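Local atomic coordinates of uncharacterized protein (Bacteroides thetaiotaomicron, PDB entry 4QNI), a protein that is of unknown function but probably serves as an auxiliary nutrient-binding protein, built from two beta-rich domains. Residues A[205-210]-A[223-228]; A[247-252]-A[259-264]; A[296-299]-A[305-308]. One frame throughout, in Å; residues are numbered along the deposited sequence.

Interaction 1 of 3, residues A[205-210]-A[223-228]. With EDO (1,2-ethanediol), chain D.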
ATOM      1  N   SER A 205      -9.931  23.200  -6.907  1.00 49.12           N
ATOM      2  CA  SER A 205     -10.432  23.399  -5.552  1.00 47.58           C
ATOM      3  C   SER A 205     -10.031  24.779  -5.013  1.00 48.57           C
ATOM      4  O   SER A 205      -8.866  25.159  -5.085  1.00 46.96           O
ATOM      5  CB  SER A 205      -9.924  22.292  -4.634  1.00 51.29           C
ATOM      6  OG  SER A 205     -10.359  22.519  -3.307  1.00 64.39           O
ATOM      7  N   ILE A 206     -11.017  25.546  -4.510  1.00 43.58           N
ATOM      8  CA  ILE A 206     -10.796  26.882  -3.965  1.00 41.03           C
ATOM      9  C   ILE A 206     -11.364  26.886  -2.569  1.00 42.22           C
ATOM     10  O   ILE A 206     -12.572  26.718  -2.393  1.00 42.78           O
ATOM     11  CB  ILE A 206     -11.415  27.994  -4.876  1.00 43.35           C
ATOM     12  CG1 ILE A 206     -10.753  28.002  -6.278  1.00 42.66           C
ATOM     13  CG2 ILE A 206     -11.312  29.379  -4.192  1.00 42.97           C
ATOM     14  CD1 ILE A 206     -11.543  28.700  -7.304  1.00 41.42           C
ATOM     15  N   ARG A 207     -10.504  27.085  -1.581  1.00 35.59           N
ATOM     16  CA  ARG A 207     -10.931  27.082  -0.194  1.00 34.53           C
ATOM     17  C   ARG A 207     -11.494  28.447   0.196  1.00 38.35           C
ATOM     18  O   ARG A 207     -10.814  29.470   0.032  1.00 36.56           O
ATOM     19  CB  ARG A 207      -9.746  26.678   0.723  1.00 32.68           C
ATOM     20  CG  ARG A 207     -10.156  26.533   2.188  1.00 38.32           C
ATOM     21  CD  ARG A 207      -9.147  25.725   2.951  1.00 37.79           C
ATOM     22  NE  ARG A 207      -9.241  24.329   2.549  1.00 40.63           N
ATOM     23  CZ  ARG A 207      -8.295  23.429   2.748  1.00 45.05           C
ATOM     24  NH1 ARG A 207      -7.147  23.776   3.318  1.00 36.35           N
ATOM     25  NH2 ARG A 207      -8.478  22.174   2.364  1.00 32.35           N
ATOM     26  N   GLY A 208     -12.711  28.419   0.742  1.00 34.74           N
ATOM     27  CA  GLY A 208     -13.438  29.578   1.245  1.00 33.12           C
ATOM     28  C   GLY A 208     -13.326  29.531   2.750  1.00 36.33           C
ATOM     29  O   GLY A 208     -13.858  28.612   3.369  1.00 36.89           O
ATOM     30  N   TYR A 209     -12.575  30.469   3.344  1.00 31.63           N
ATOM     31  CA  TYR A 209     -12.330  30.520   4.788  1.00 31.68           C
ATOM     32  C   TYR A 209     -13.283  31.431   5.486  1.00 36.79           C
ATOM     33  O   TYR A 209     -13.547  32.520   4.991  1.00 36.22           O
ATOM     34  CB  TYR A 209     -10.910  31.039   5.059  1.00 33.09           C
ATOM     35  CG  TYR A 209      -9.821  30.250   4.392  1.00 34.61           C
ATOM     36  CD1 TYR A 209      -9.427  30.532   3.086  1.00 36.84           C
ATOM     37  CD2 TYR A 209      -9.150  29.241   5.076  1.00 34.30           C
ATOM     38  CE1 TYR A 209      -8.398  29.817   2.473  1.00 36.34           C
ATOM     39  CE2 TYR A 209      -8.084  28.567   4.495  1.00 34.88           C
ATOM     40  CZ  TYR A 209      -7.711  28.858   3.196  1.00 39.14           C
ATOM     41  OH  TYR A 209      -6.710  28.130   2.617  1.00 43.48           O
ATOM     42  N   VAL A 210     -13.705  31.066   6.686  1.00 35.28           N
ATOM     43  CA  VAL A 210     -14.616  31.916   7.475  1.00 34.06           C
ATOM     44  C   VAL A 210     -13.934  33.203   7.977  1.00 39.50           C
ATOM     45  O   VAL A 210     -12.774  33.180   8.412  1.00 37.68           O
ATOM     46  CB  VAL A 210     -15.206  31.125   8.661  1.00 34.49           C
ATOM     47  CG1 VAL A 210     -16.004  32.024   9.589  1.00 34.93           C
ATOM     48  CG2 VAL A 210     -16.079  30.012   8.160  1.00 32.97           C
ATOM     49  N   VAL A 223      -3.519  31.844  -6.252  1.00 48.06           N
ATOM     50  CA  VAL A 223      -2.860  31.842  -4.939  1.00 46.40           C
ATOM     51  C   VAL A 223      -3.631  30.880  -4.036  1.00 47.55           C
ATOM     52  O   VAL A 223      -4.855  30.780  -4.136  1.00 45.70           O
ATOM     53  CB  VAL A 223      -2.779  33.269  -4.324  1.00 49.62           C
ATOM     54  CG1 VAL A 223      -2.084  33.262  -2.955  1.00 48.58           C
ATOM     55  CG2 VAL A 223      -2.089  34.243  -5.270  1.00 50.42           C
ATOM     56  N   ASP A 224      -2.916  30.137  -3.205  1.00 44.34           N
ATOM     57  CA  ASP A 224      -3.520  29.208  -2.255  1.00 42.63           C
ATOM     58  C   ASP A 224      -2.671  29.182  -0.986  1.00 46.37           C
ATOM     59  O   ASP A 224      -1.712  29.958  -0.866  1.00 47.84           O
ATOM     60  CB  ASP A 224      -3.744  27.790  -2.856  1.00 43.80           C
ATOM     61  CG  ASP A 224      -2.496  26.994  -3.246  1.00 48.27           C
ATOM     62  OD1 ASP A 224      -1.434  27.182  -2.600  1.00 45.44           O
ATOM     63  OD2 ASP A 224      -2.597  26.143  -4.160  1.00 53.72           O
ATOM     64  N   GLU A 225      -3.060  28.320  -0.039  1.00 40.81           N
ATOM     65  CA  GLU A 225      -2.466  28.084   1.274  1.00 40.43           C
ATOM     66  C   GLU A 225      -0.969  27.773   1.259  1.00 46.18           C
ATOM     67  O   GLU A 225      -0.314  27.930   2.292  1.00 47.48           O
ATOM     68  CB  GLU A 225      -3.163  26.879   1.892  1.00 40.67           C
ATOM     69  CG  GLU A 225      -3.635  27.104   3.290  1.00 47.33           C
ATOM     70  CD  GLU A 225      -4.474  25.939   3.760  1.00 56.86           C
ATOM     71  OE1 GLU A 225      -3.916  24.833   3.921  1.00 52.06           O
ATOM     72  OE2 GLU A 225      -5.685  26.140   4.001  1.00 50.75           O
ATOM     73  N   ASP A 226      -0.441  27.230   0.145  1.00 43.79           N
ATOM     74  CA  ASP A 226       0.966  26.854   0.117  1.00 45.78           C
ATOM     75  C   ASP A 226       1.863  27.971  -0.478  1.00 49.97           C
ATOM     76  O   ASP A 226       3.065  27.772  -0.607  1.00 50.89           O
ATOM     77  CB  ASP A 226       1.169  25.481  -0.549  1.00 49.37           C
ATOM     78  CG  ASP A 226       0.637  24.314   0.286  1.00 65.96           C
ATOM     79  OD1 ASP A 226       0.530  24.462   1.535  1.00 67.98           O
ATOM     80  OD2 ASP A 226       0.336  23.259  -0.300  1.00 75.59           O
ATOM     81  N   TYR A 227       1.300  29.178  -0.685  1.00 46.23           N
ATOM     82  CA  TYR A 227       2.034  30.385  -1.094  1.00 46.21           C
ATOM     83  C   TYR A 227       2.557  31.061   0.160  1.00 49.64           C
ATOM     84  O   TYR A 227       1.774  31.364   1.068  1.00 45.37           O
ATOM     85  CB  TYR A 227       1.124  31.359  -1.888  1.00 46.11           C
ATOM     86  CG  TYR A 227       0.932  31.001  -3.347  1.00 46.89           C
ATOM     87  CD1 TYR A 227       0.413  29.762  -3.721  1.00 47.38           C
ATOM     88  CD2 TYR A 227       1.264  31.905  -4.360  1.00 48.84           C
ATOM     89  CE1 TYR A 227       0.269  29.415  -5.063  1.00 50.66           C
ATOM     90  CE2 TYR A 227       1.079  31.585  -5.707  1.00 50.31           C
ATOM     91  CZ  TYR A 227       0.588  30.334  -6.054  1.00 55.94           C
ATOM     92  OH  TYR A 227       0.406  29.991  -7.367  1.00 53.55           O
ATOM     93  N   THR A 228       3.871  31.336   0.216  1.00 48.90           N
ATOM     94  CA  THR A 228       4.461  31.993   1.385  1.00 47.89           C
ATOM     95  C   THR A 228       3.952  33.438   1.490  1.00 50.50           C
ATOM     96  O   THR A 228       3.919  33.983   2.588  1.00 50.11           O
ATOM     97  CB  THR A 228       6.003  31.935   1.352  1.00 54.78           C
ATOM     98  OG1 THR A 228       6.477  32.711   0.258  1.00 56.77           O
ATOM     99  CG2 THR A 228       6.559  30.512   1.283  1.00 52.41           C
TER
HETATM  100  C1  EDO D 402      -6.167  24.472  -0.010  1.00 70.90           C
HETATM  101  O1  EDO D 402      -6.042  25.852  -0.399  1.00 71.23           O
HETATM  102  C2  EDO D 402      -6.720  23.551  -1.155  1.00 72.85           C
HETATM  103  O2  EDO D 402      -8.130  23.693  -1.374  1.00 73.05           O
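A partly buried salt-bridge network on the antiparallel sheet of the C-terminal beta domain joins R207 and Y209 on strand 205-210 to E225 in the loop that follows strand 215-219. The two strand residues are two apart, so both point to the same face of the sheet and reach one carboxylate oxygen. R207 NH1 forms a salt bridge with E225 OE2 at 2.9 Å. This partner lies close to the guanidinium plane and meets the syn side of the carboxylate. The hydroxyl of Y209 donates to the same oxygen on its anti side, with OH 2.6 Å from E225 OE2. Both donors arrive from one face of the carboxylate plane. R164 adds a salt bridge to E225 OE2, so three side chains hold this oxygen. With CG anti to the backbone N (chi1 -175°), R207 lays CG over the rim of the Y209 ring, 3.5 Å above its plane; the chain then bends at chi3. D174 takes R207 NE in a second salt bridge. The loop itself turns in a type I beta turn from D224 to Y227. D224 OD1 accepts from D226 N in an Asx turn, which steadies the turn carrying E225. An ethanediol molecule, probably from the crystallisation liquor, lies over one guanidinium face, with its C1 3.5 Å from R207 NH1. Its O2 is hydrogen-bonded to S205 OG at 3.2 Å.

Interaction 2 of 3, residues A[247-252]-A[259-264]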
ATOM      1  N   VAL A 247     -23.510  39.536  -3.562  1.00 38.57           N
ATOM      2  CA  VAL A 247     -22.244  39.295  -2.876  1.00 37.77           C
ATOM      3  C   VAL A 247     -21.398  40.587  -3.018  1.00 42.91           C
ATOM      4  O   VAL A 247     -21.358  41.193  -4.096  1.00 43.93           O
ATOM      5  CB  VAL A 247     -21.512  38.021  -3.397  1.00 41.76           C
ATOM      6  CG1 VAL A 247     -20.135  37.841  -2.743  1.00 39.48           C
ATOM      7  CG2 VAL A 247     -22.366  36.764  -3.182  1.00 42.44           C
ATOM      8  N   THR A 248     -20.774  41.035  -1.922  1.00 39.69           N
ATOM      9  CA  THR A 248     -19.843  42.158  -1.957  1.00 39.02           C
ATOM     10  C   THR A 248     -18.442  41.559  -1.981  1.00 43.75           C
ATOM     11  O   THR A 248     -18.041  40.876  -1.034  1.00 43.29           O
ATOM     12  CB  THR A 248     -20.057  43.119  -0.790  1.00 43.07           C
ATOM     13  OG1 THR A 248     -21.408  43.593  -0.840  1.00 43.76           O
ATOM     14  CG2 THR A 248     -19.045  44.314  -0.804  1.00 32.96           C
ATOM     15  N   ILE A 249     -17.724  41.769  -3.084  1.00 40.40           N
ATOM     16  CA  ILE A 249     -16.358  41.290  -3.239  1.00 39.05           C
ATOM     17  C   ILE A 249     -15.425  42.455  -2.964  1.00 46.12           C
ATOM     18  O   ILE A 249     -15.539  43.495  -3.604  1.00 49.02           O
ATOM     19  CB  ILE A 249     -16.094  40.639  -4.624  1.00 40.49           C
ATOM     20  CG1 ILE A 249     -17.012  39.419  -4.871  1.00 38.97           C
ATOM     21  CG2 ILE A 249     -14.626  40.246  -4.738  1.00 40.10           C
ATOM     22  CD1 ILE A 249     -16.835  38.721  -6.306  1.00 37.81           C
ATOM     23  N   SER A 250     -14.522  42.302  -2.008  1.00 41.43           N
ATOM     24  CA  SER A 250     -13.584  43.369  -1.700  1.00 42.19           C
ATOM     25  C   SER A 250     -12.207  42.810  -1.344  1.00 47.64           C
ATOM     26  O   SER A 250     -12.008  41.589  -1.226  1.00 44.38           O
ATOM     27  CB  SER A 250     -14.111  44.248  -0.568  1.00 43.66           C
ATOM     28  OG  SER A 250     -14.323  43.473   0.596  1.00 43.76           O
ATOM     29  N   CYS A 251     -11.254  43.733  -1.216  1.00 47.74           N
ATOM     30  CA  CYS A 251      -9.869  43.462  -0.888  1.00 48.94           C
ATOM     31  C   CYS A 251      -9.371  44.591  -0.017  1.00 55.92           C
ATOM     32  O   CYS A 251      -9.395  45.740  -0.450  1.00 56.66           O
ATOM     33  CB  CYS A 251      -9.049  43.323  -2.163  1.00 49.87           C
ATOM     34  SG  CYS A 251      -7.321  42.917  -1.877  1.00 54.56           S
ATOM     35  N   ASP A 252      -8.941  44.276   1.218  1.00 54.71           N
ATOM     36  CA  ASP A 252      -8.477  45.282   2.181  1.00 56.46           C
ATOM     37  C   ASP A 252      -7.160  45.947   1.756  1.00 63.36           C
ATOM     38  O   ASP A 252      -6.933  47.096   2.130  1.00 67.61           O
ATOM     39  CB  ASP A 252      -8.368  44.680   3.587  1.00 58.33           C
ATOM     40  CG  ASP A 252      -9.714  44.472   4.261  1.00 71.90           C
ATOM     41  OD1 ASP A 252     -10.692  45.162   3.873  1.00 74.29           O
ATOM     42  OD2 ASP A 252      -9.786  43.655   5.205  1.00 77.97           O
ATOM     43  N   PHE A 259      -6.019  45.578  -7.270  1.00 52.49           N
ATOM     44  CA  PHE A 259      -7.324  44.919  -7.286  1.00 50.23           C
ATOM     45  C   PHE A 259      -8.331  45.826  -7.952  1.00 56.28           C
ATOM     46  O   PHE A 259      -8.319  47.040  -7.730  1.00 57.44           O
ATOM     47  CB  PHE A 259      -7.769  44.527  -5.860  1.00 50.15           C
ATOM     48  CG  PHE A 259      -9.119  43.854  -5.773  1.00 49.41           C
ATOM     49  CD1 PHE A 259      -9.253  42.491  -6.023  1.00 49.63           C
ATOM     50  CD2 PHE A 259     -10.257  44.583  -5.447  1.00 50.77           C
ATOM     51  CE1 PHE A 259     -10.502  41.872  -5.948  1.00 49.05           C
ATOM     52  CE2 PHE A 259     -11.507  43.955  -5.358  1.00 51.53           C
ATOM     53  CZ  PHE A 259     -11.618  42.606  -5.606  1.00 47.95           C
ATOM     54  N   GLU A 260      -9.145  45.239  -8.835  1.00 53.38           N
ATOM     55  CA  GLU A 260     -10.161  45.944  -9.603  1.00 54.30           C
ATOM     56  C   GLU A 260     -11.338  45.036  -9.866  1.00 56.52           C
ATOM     57  O   GLU A 260     -11.182  43.946 -10.400  1.00 54.34           O
ATOM     58  CB  GLU A 260      -9.583  46.448 -10.941  1.00 57.38           C
ATOM     59  CG  GLU A 260      -8.950  47.826 -10.875  1.00 78.20           C
ATOM     60  CD  GLU A 260      -9.878  49.008 -11.099  1.00115.67           C
ATOM     61  OE1 GLU A 260     -10.539  49.058 -12.162  1.00112.73           O
ATOM     62  OE2 GLU A 260      -9.890  49.919 -10.239  1.00117.67           O
ATOM     63  N   LEU A 261     -12.510  45.470  -9.471  1.00 55.55           N
ATOM     64  CA  LEU A 261     -13.717  44.723  -9.775  1.00 56.24           C
ATOM     65  C   LEU A 261     -14.270  45.162 -11.095  1.00 63.64           C
ATOM     66  O   LEU A 261     -14.211  46.349 -11.424  1.00 65.37           O
ATOM     67  CB  LEU A 261     -14.796  44.940  -8.719  1.00 55.75           C
ATOM     68  CG  LEU A 261     -14.637  44.194  -7.433  1.00 60.07           C
ATOM     69  CD1 LEU A 261     -15.593  44.762  -6.418  1.00 60.95           C
ATOM     70  CD2 LEU A 261     -14.856  42.682  -7.633  1.00 57.79           C
ATOM     71  N   ASN A 262     -14.859  44.229 -11.830  1.00 60.06           N
ATOM     72  CA  ASN A 262     -15.576  44.568 -13.031  1.00 60.73           C
ATOM     73  C   ASN A 262     -16.913  45.129 -12.554  1.00 65.14           C
ATOM     74  O   ASN A 262     -17.622  44.466 -11.797  1.00 63.96           O
ATOM     75  CB  ASN A 262     -15.714  43.363 -13.932  1.00 59.61           C
ATOM     76  CG  ASN A 262     -16.395  43.669 -15.240  1.00 74.73           C
ATOM     77  OD1 ASN A 262     -17.619  43.802 -15.301  1.00 56.35           O
ATOM     78  ND2 ASN A 262     -15.608  43.786 -16.311  1.00 68.83           N
ATOM     79  N   LYS A 263     -17.195  46.385 -12.906  1.00 63.60           N
ATOM     80  CA  LYS A 263     -18.386  47.110 -12.472  1.00 63.80           C
ATOM     81  C   LYS A 263     -19.666  46.822 -13.314  1.00 69.66           C
ATOM     82  O   LYS A 263     -20.742  47.262 -12.913  1.00 69.46           O
ATOM     83  CB  LYS A 263     -18.075  48.610 -12.486  1.00 66.77           C
ATOM     84  N   ASP A 264     -19.574  46.069 -14.435  1.00 68.48           N
ATOM     85  CA  ASP A 264     -20.728  45.805 -15.336  1.00 69.59           C
ATOM     86  C   ASP A 264     -21.890  45.040 -14.658  1.00 70.54           C
ATOM     87  O   ASP A 264     -23.050  45.441 -14.807  1.00 70.54           O
ATOM     88  CB  ASP A 264     -20.298  45.044 -16.617  1.00 72.72           C
ATOM     89  CG  ASP A 264     -19.201  45.692 -17.463  1.00 89.43           C
ATOM     90  OD1 ASP A 264     -18.990  46.933 -17.335  1.00 92.00           O
ATOM     91  OD2 ASP A 264     -18.568  44.966 -18.267  1.00 93.88           O
TER
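F259 CG is anti to the backbone N (chi1 179°), which lays the ring against the C251 methylene. The C251 SG is also anti to its own backbone N (chi1 -178°), and this leaves the sulfur oblique to the ring. C251 CB sits over one face of the ring, 3.8 Å from its centroid and 17° off the normal. This is a CH-pi contact. The closest ring atom is F259 CG, 3.6 Å from C251 CB. The sulfur is farther out, with SG 4.9 Å from the centroid.

The far end of the same ring reaches I249, two residues before C251. F259 CZ lies 3.9 Å from I249 CG2, which comes in at the ring edge. The two side chains cross at about a right angle. I249 CG2 also touches L261, with CD2 of the leucine 3.8 Å away. This methyl is therefore shared between the phenylalanine and the leucine. The other leucine methyl, CD1, comes up against the I249 carbonyl oxygen.

The segments belong to the beta hairpin of strands 244-250 and 260-275, next to the loop that joins them. At this end the backbones have spread: the CA atoms of I249 and L261 are 7.8 Å apart. Side chains fill the gap. I235 of strand 234-240 packs on both I249 and F259, and Y294 of strand 282-298 meets the F259 ring. The hairpin end is thus packed between its neighbours in the sheet. Its two segments share no hydrogen bond, so their cohesion here rests on methyl, methylene and ring contacts.

Interaction 3 of 3, residues A[296-299]-A[305-308]; sequences FNYI and IIRY
N297 OD1 accepts from R307 NH1 at 2.8 Å, linking side chains on one face of a beta hairpin. The oxygen lies near the guanidinium plane, but the donor stands 60° out of the amide's carbonyl plane. The amide and guanidinium planes are steeply inclined to each other. R307 leaves its strand with CG anti to the backbone N (chi1 -174°) and stays extended to NE, which carries NH1 beside the asparagine. NH1 also binds the carbonyl oxygen of G258, so one nitrogen serves two acceptors. A leucine in place of R307 would probably leave N297 OD1 and the G258 carbonyl without this shared donor and let the asparagine amide turn more freely.

N297 and R307 form an antiparallel non-hydrogen-bonded pair, flanked by two hydrogen-bonded pairs. In one of these, F296 and Y308 exchange both backbone bonds, the shorter running from Y308 N to F296 O at 2.8 Å. In the other, Y298 and I306 do the same. I305 CG2 packs on the N297 amide, 3.5 Å from its CG. I299 and I305 lie side by side beyond the last pair.

The aromatic residues are on the other face. The F296 and Y308 rings are near parallel, with planes at 26°, but slid apart so that they barely overlap. F296 CE1 instead meets Y308 CB at 3.7 Å. Y298 CB comes to the edge of the Y308 ring, 3.8 Å from CE2.

Strand 180-188 flanks strand 306-321, where V184 touches I306 and Y308. P280 of the second subunit packs on Y298, I306 and Y308. The hairpin end thus lies between strand 180-188, the 257-258 loop and a neighbouring subunit.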
ATOM      1  N   PHE A 296      -6.374  41.402 -10.513  1.00 45.86           N
ATOM      2  CA  PHE A 296      -5.361  41.683  -9.491  1.00 45.18           C
ATOM      3  C   PHE A 296      -3.974  41.416 -10.052  1.00 52.01           C
ATOM      4  O   PHE A 296      -3.837  40.662 -11.017  1.00 51.76           O
ATOM      5  CB  PHE A 296      -5.598  40.866  -8.192  1.00 44.35           C
ATOM      6  CG  PHE A 296      -5.132  39.435  -8.251  1.00 44.46           C
ATOM      7  CD1 PHE A 296      -5.910  38.457  -8.859  1.00 44.87           C
ATOM      8  CD2 PHE A 296      -3.906  39.061  -7.699  1.00 46.21           C
ATOM      9  CE1 PHE A 296      -5.475  37.134  -8.916  1.00 45.21           C
ATOM     10  CE2 PHE A 296      -3.468  37.737  -7.762  1.00 48.03           C
ATOM     11  CZ  PHE A 296      -4.265  36.780  -8.357  1.00 45.58           C
ATOM     12  N   ASN A 297      -2.946  41.971  -9.395  1.00 50.16           N
ATOM     13  CA  ASN A 297      -1.551  41.772  -9.769  1.00 51.32           C
ATOM     14  C   ASN A 297      -0.869  40.797  -8.830  1.00 54.82           C
ATOM     15  O   ASN A 297      -0.847  41.015  -7.614  1.00 55.48           O
ATOM     16  CB  ASN A 297      -0.777  43.100  -9.751  1.00 52.98           C
ATOM     17  CG  ASN A 297      -1.260  44.152 -10.718  1.00 72.21           C
ATOM     18  OD1 ASN A 297      -1.630  43.865 -11.857  1.00 63.90           O
ATOM     19  ND2 ASN A 297      -1.197  45.408 -10.305  1.00 63.69           N
ATOM     20  N   TYR A 298      -0.333  39.709  -9.376  1.00 50.03           N
ATOM     21  CA  TYR A 298       0.467  38.791  -8.591  1.00 48.10           C
ATOM     22  C   TYR A 298       1.926  39.227  -8.801  1.00 54.70           C
ATOM     23  O   TYR A 298       2.316  39.513  -9.940  1.00 53.33           O
ATOM     24  CB  TYR A 298       0.227  37.315  -8.945  1.00 47.82           C
ATOM     25  CG  TYR A 298       1.109  36.399  -8.129  1.00 49.71           C
ATOM     26  CD1 TYR A 298       0.957  36.301  -6.749  1.00 49.90           C
ATOM     27  CD2 TYR A 298       2.171  35.710  -8.717  1.00 52.15           C
ATOM     28  CE1 TYR A 298       1.836  35.546  -5.975  1.00 51.02           C
ATOM     29  CE2 TYR A 298       3.032  34.918  -7.953  1.00 52.19           C
ATOM     30  CZ  TYR A 298       2.865  34.847  -6.582  1.00 55.56           C
ATOM     31  OH  TYR A 298       3.716  34.084  -5.817  1.00 57.43           O
ATOM     32  N   ILE A 299       2.706  39.337  -7.694  1.00 52.72           N
ATOM     33  CA  ILE A 299       4.097  39.779  -7.729  1.00 55.26           C
ATOM     34  C   ILE A 299       4.979  38.629  -7.188  1.00 59.79           C
ATOM     35  O   ILE A 299       5.104  38.471  -5.969  1.00 59.03           O
ATOM     36  CB  ILE A 299       4.298  41.145  -6.971  1.00 59.50           C
ATOM     37  CG1 ILE A 299       3.318  42.253  -7.476  1.00 60.68           C
ATOM     38  CG2 ILE A 299       5.733  41.652  -7.079  1.00 61.27           C
ATOM     39  CD1 ILE A 299       2.115  42.491  -6.550  1.00 66.64           C
ATOM     40  N   ILE A 305       5.337  41.744 -12.464  1.00 68.04           N
ATOM     41  CA  ILE A 305       3.898  41.922 -12.248  1.00 65.91           C
ATOM     42  C   ILE A 305       3.121  41.098 -13.293  1.00 67.62           C
ATOM     43  O   ILE A 305       3.229  41.362 -14.500  1.00 69.35           O
ATOM     44  CB  ILE A 305       3.466  43.434 -12.293  1.00 70.77           C
ATOM     45  CG1 ILE A 305       4.476  44.456 -11.670  1.00 74.78           C
ATOM     46  CG2 ILE A 305       2.046  43.658 -11.826  1.00 68.57           C
ATOM     47  CD1 ILE A 305       4.847  44.355 -10.125  1.00 86.99           C
ATOM     48  N   ILE A 306       2.332  40.114 -12.818  1.00 59.42           N
ATOM     49  CA  ILE A 306       1.455  39.264 -13.628  1.00 56.90           C
ATOM     50  C   ILE A 306       0.017  39.606 -13.264  1.00 57.78           C
ATOM     51  O   ILE A 306      -0.469  39.185 -12.209  1.00 54.60           O
ATOM     52  CB  ILE A 306       1.733  37.746 -13.468  1.00 58.49           C
ATOM     53  CG1 ILE A 306       3.238  37.417 -13.541  1.00 59.06           C
ATOM     54  CG2 ILE A 306       0.907  36.938 -14.489  1.00 58.46           C
ATOM     55  CD1 ILE A 306       3.589  36.117 -12.937  1.00 56.22           C
ATOM     56  N   ARG A 307      -0.651  40.380 -14.133  1.00 54.70           N
ATOM     57  CA  ARG A 307      -2.026  40.811 -13.915  1.00 52.89           C
ATOM     58  C   ARG A 307      -3.010  39.725 -14.352  1.00 55.37           C
ATOM     59  O   ARG A 307      -3.092  39.380 -15.537  1.00 55.56           O
ATOM     60  CB  ARG A 307      -2.307  42.130 -14.629  1.00 53.40           C
ATOM     61  CG  ARG A 307      -3.683  42.676 -14.295  1.00 58.49           C
ATOM     62  CD  ARG A 307      -3.706  44.176 -14.447  1.00 60.12           C
ATOM     63  NE  ARG A 307      -4.949  44.770 -13.957  1.00 55.20           N
ATOM     64  CZ  ARG A 307      -5.206  45.046 -12.684  1.00 62.89           C
ATOM     65  NH1 ARG A 307      -4.316  44.754 -11.740  1.00 45.20           N
ATOM     66  NH2 ARG A 307      -6.351  45.618 -12.342  1.00 52.45           N
ATOM     67  N   TYR A 308      -3.755  39.184 -13.381  1.00 50.36           N
ATOM     68  CA  TYR A 308      -4.737  38.138 -13.647  1.00 49.32           C
ATOM     69  C   TYR A 308      -6.139  38.658 -13.707  1.00 51.32           C
ATOM     70  O   TYR A 308      -6.486  39.577 -12.967  1.00 50.35           O
ATOM     71  CB  TYR A 308      -4.685  37.059 -12.563  1.00 50.23           C
ATOM     72  CG  TYR A 308      -3.473  36.168 -12.658  1.00 52.78           C
ATOM     73  CD1 TYR A 308      -3.435  35.110 -13.558  1.00 55.00           C
ATOM     74  CD2 TYR A 308      -2.372  36.369 -11.833  1.00 53.45           C
ATOM     75  CE1 TYR A 308      -2.334  34.268 -13.636  1.00 56.69           C
ATOM     76  CE2 TYR A 308      -1.259  35.536 -11.905  1.00 55.50           C
ATOM     77  CZ  TYR A 308      -1.244  34.483 -12.810  1.00 63.27           C
ATOM     78  OH  TYR A 308      -0.164  33.639 -12.907  1.00 60.92           O
TER

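From the N terminus, interaction 1 comes first and ties strand 205-210 to the loop before strand 234-240, enclosing strand 215-219. Interaction 2 closes the loop after strand 244-250. Interaction 3 closes the next hairpin but one, between strands 282-298 and 306-321. The three follow in series; none nests or crosses. All reach the same antiparallel sheet of the C-terminal domain. Interactions 1 and 3 touch where Y227 and V223 pack on Y298, and both also reach the second subunit. Interactions 2 and 3 touch where E260 CB packs on R307 NH2, across the intervening strand 282-298. Interactions 1 and 2 stay apart, about 11 Å between nearest atoms.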